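Local coordinates for protein enoyl-CoA hydratase (PDB 3OC7) that probably catalyses the hydration of enoyl-CoA thioesters in fatty acid metabolism, at residues R57-A62 with L109-A114. Sequence-based numbering, arbitrary orientation.
Sequences RVVVLA and LPVIAA
Two neighbouring parallel strands of the crotonase-fold core sheet meet where Val59 and Leu61 of 57-62 bond to Pro110, Ile112 and Ala114 of 109-114. The chain between them passes through strand 67-69 of the second sheet and helix 86-106, as in the beta-beta-alpha units of this fold, and the short axes run 25° apart. Val59 N donates to Pro110 O at 3.0 Å in an almost straight bond (176° at the hydrogen), and Val59 O accepts from Ile112 N at 2.9 Å. Leu61 repeats the scheme with Ile112 O and Ala114 N; here Leu61 N lies well tilted from the carbonyl plane of Ile112. Val60 instead turns its backbone bonds to Ala22 and Leu24 of strand 21-26, which flanks 57-62.

Side chains alternate between two buried faces. Val58, Val60, Ile112 and Ala114 pack under helix 196-208: Val58 CG2, the methyl trans to the amide N, meets Ile112 CD1 at 3.8 Å, and Val60 CG1 lies 4.0 Å from Ala114 CB. Val59 and Leu61 face helix 37-52 instead. Just before strand 111-114, Leu109 lays both methyls over one side of the 57-62 backbone, CD2 3.7 Å from Arg57 C, while Leu109 O is hydrogen-bonded by Lys219 NZ. With CG anti to the carbonyl carbon (chi1 -60°), the isobutyl group reaches across Val59 at about a right angle, setting Leu109 CD1 3.6 Å from Val59 CG2.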
ATOM      1  N   ARG A  57      -5.524  20.466 -21.237  1.00 14.42           N
ATOM      2  CA  ARG A  57      -6.093  19.700 -20.098  1.00 13.85           C
ATOM      3  C   ARG A  57      -5.186  18.567 -19.529  1.00 12.89           C
ATOM      4  O   ARG A  57      -5.483  18.004 -18.463  1.00 13.70           O
ATOM      5  CB  ARG A  57      -7.533  19.216 -20.403  1.00 13.76           C
ATOM      6  CG  ARG A  57      -8.556  20.382 -20.502  1.00 15.11           C
ATOM      7  CD  ARG A  57     -10.035  19.952 -20.530  1.00 15.99           C
ATOM      8  NE  ARG A  57     -10.395  19.058 -21.633  1.00 16.76           N
ATOM      9  CZ  ARG A  57     -10.597  19.438 -22.898  1.00 18.82           C
ATOM     10  NH1 ARG A  57     -10.458  20.712 -23.255  1.00 21.28           N
ATOM     11  NH2 ARG A  57     -10.923  18.535 -23.813  1.00 21.49           N
ATOM     12  N   VAL A  58      -4.063  18.286 -20.204  1.00 12.76           N
ATOM     13  CA  VAL A  58      -3.120  17.239 -19.797  1.00 11.97           C
ATOM     14  C   VAL A  58      -1.723  17.514 -20.392  1.00 11.24           C
ATOM     15  O   VAL A  58      -1.632  18.113 -21.492  1.00 11.64           O
ATOM     16  CB  VAL A  58      -3.662  15.816 -20.189  1.00 12.09           C
ATOM     17  CG1 VAL A  58      -3.839  15.678 -21.703  1.00 14.41           C
ATOM     18  CG2 VAL A  58      -2.777  14.678 -19.644  1.00 13.02           C
ATOM     19  N   VAL A  59      -0.663  17.108 -19.674  1.00 10.79           N
ATOM     20  CA  VAL A  59       0.745  17.162 -20.147  1.00 11.01           C
ATOM     21  C   VAL A  59       1.383  15.778 -20.314  1.00 10.57           C
ATOM     22  O   VAL A  59       1.177  14.904 -19.452  1.00 10.91           O
ATOM     23  CB  VAL A  59       1.621  17.936 -19.103  1.00 10.62           C
ATOM     24  CG1 VAL A  59       3.135  17.882 -19.441  1.00 12.32           C
ATOM     25  CG2 VAL A  59       1.167  19.379 -18.974  1.00 14.05           C
ATOM     26  N   VAL A  60       2.155  15.566 -21.395  1.00 10.22           N
ATOM     27  CA  VAL A  60       3.024  14.375 -21.548  1.00 10.34           C
ATOM     28  C   VAL A  60       4.501  14.764 -21.372  1.00 10.37           C
ATOM     29  O   VAL A  60       4.972  15.707 -22.037  1.00 11.54           O
ATOM     30  CB  VAL A  60       2.813  13.668 -22.929  1.00  9.85           C
ATOM     31  CG1 VAL A  60       3.819  12.492 -23.135  1.00 10.67           C
ATOM     32  CG2 VAL A  60       1.348  13.215 -23.102  1.00 10.86           C
ATOM     33  N   LEU A  61       5.216  14.070 -20.471  1.00  9.87           N
ATOM     34  CA  LEU A  61       6.662  14.250 -20.283  1.00 10.20           C
ATOM     35  C   LEU A  61       7.399  13.114 -21.024  1.00 10.23           C
ATOM     36  O   LEU A  61       7.399  11.959 -20.550  1.00 10.64           O
ATOM     37  CB  LEU A  61       7.023  14.269 -18.783  1.00 10.27           C
ATOM     38  CG  LEU A  61       8.491  14.462 -18.350  1.00  9.81           C
ATOM     39  CD1 LEU A  61       9.123  15.782 -18.864  1.00 13.19           C
ATOM     40  CD2 LEU A  61       8.653  14.347 -16.811  1.00 12.03           C
ATOM     41  N   ALA A  62       8.035  13.450 -22.165  1.00 10.54           N
ATOM     42  CA  ALA A  62       8.681  12.508 -23.102  1.00 11.01           C
ATOM     43  C   ALA A  62      10.211  12.720 -23.156  1.00 10.90           C
ATOM     44  O   ALA A  62      10.739  13.607 -22.461  1.00 10.90           O
ATOM     45  CB  ALA A  62       8.046  12.659 -24.499  1.00 11.41           C
ATOM     46  N   LEU A 109      -2.829  20.431 -13.754  1.00  9.97           N
ATOM     47  CA  LEU A 109      -2.827  19.475 -14.885  1.00 10.08           C
ATOM     48  C   LEU A 109      -2.337  18.074 -14.485  1.00  9.95           C
ATOM     49  O   LEU A 109      -1.273  17.952 -13.846  1.00 10.53           O
ATOM     50  CB  LEU A 109      -1.913  19.998 -16.012  1.00 10.81           C
ATOM     51  CG  LEU A 109      -2.236  21.341 -16.669  1.00  8.63           C
ATOM     52  CD1 LEU A 109      -1.071  21.828 -17.532  1.00 11.58           C
ATOM     53  CD2 LEU A 109      -3.512  21.230 -17.491  1.00 13.54           C
ATOM     54  N   PRO A 110      -3.085  17.011 -14.871  1.00  9.50           N
ATOM     55  CA  PRO A 110      -2.487  15.661 -14.857  1.00  9.47           C
ATOM     56  C   PRO A 110      -1.205  15.593 -15.733  1.00  8.86           C
ATOM     57  O   PRO A 110      -1.192  16.143 -16.867  1.00  9.60           O
ATOM     58  CB  PRO A 110      -3.609  14.774 -15.442  1.00 10.26           C
ATOM     59  CG  PRO A 110      -4.909  15.540 -15.155  1.00 10.84           C
ATOM     60  CD  PRO A 110      -4.484  16.992 -15.368  1.00  9.66           C
ATOM     61  N   VAL A 111      -0.143  14.959 -15.209  1.00  9.43           N
ATOM     62  CA  VAL A 111       1.152  14.788 -15.923  1.00  8.56           C
ATOM     63  C   VAL A 111       1.465  13.282 -16.119  1.00  8.12           C
ATOM     64  O   VAL A 111       1.499  12.502 -15.133  1.00  9.28           O
ATOM     65  CB  VAL A 111       2.328  15.510 -15.183  1.00  8.24           C
ATOM     66  CG1 VAL A 111       3.608  15.431 -16.033  1.00  8.81           C
ATOM     67  CG2 VAL A 111       1.995  16.966 -14.858  1.00 10.02           C
ATOM     68  N   ILE A 112       1.674  12.895 -17.386  1.00  8.92           N
ATOM     69  CA  ILE A 112       1.904  11.496 -17.795  1.00  8.85           C
ATOM     70  C   ILE A 112       3.332  11.280 -18.346  1.00  9.41           C
ATOM     71  O   ILE A 112       3.701  11.876 -19.369  1.00 10.37           O
ATOM     72  CB  ILE A 112       0.867  11.027 -18.880  1.00  9.00           C
ATOM     73  CG1 ILE A 112      -0.569  11.333 -18.432  1.00  9.88           C
ATOM     74  CG2 ILE A 112       1.072   9.528 -19.224  1.00  9.82           C
ATOM     75  CD1 ILE A 112      -1.609  11.015 -19.513  1.00 11.82           C
ATOM     76  N   ALA A 113       4.130  10.411 -17.707  1.00  8.78           N
ATOM     77  CA  ALA A 113       5.479  10.093 -18.243  1.00  9.23           C
ATOM     78  C   ALA A 113       5.421   9.035 -19.359  1.00  9.23           C
ATOM     79  O   ALA A 113       4.716   8.006 -19.242  1.00  9.23           O
ATOM     80  CB  ALA A 113       6.422   9.626 -17.109  1.00 10.14           C
ATOM     81  N   ALA A 114       6.183   9.290 -20.424  1.00  8.81           N
ATOM     82  CA  ALA A 114       6.332   8.355 -21.559  1.00  9.37           C
ATOM     83  C   ALA A 114       7.804   7.895 -21.653  1.00  9.79           C
ATOM     84  O   ALA A 114       8.657   8.627 -22.184  1.00 11.00           O
ATOM     85  CB  ALA A 114       5.842   9.011 -22.888  1.00 10.16           C
TER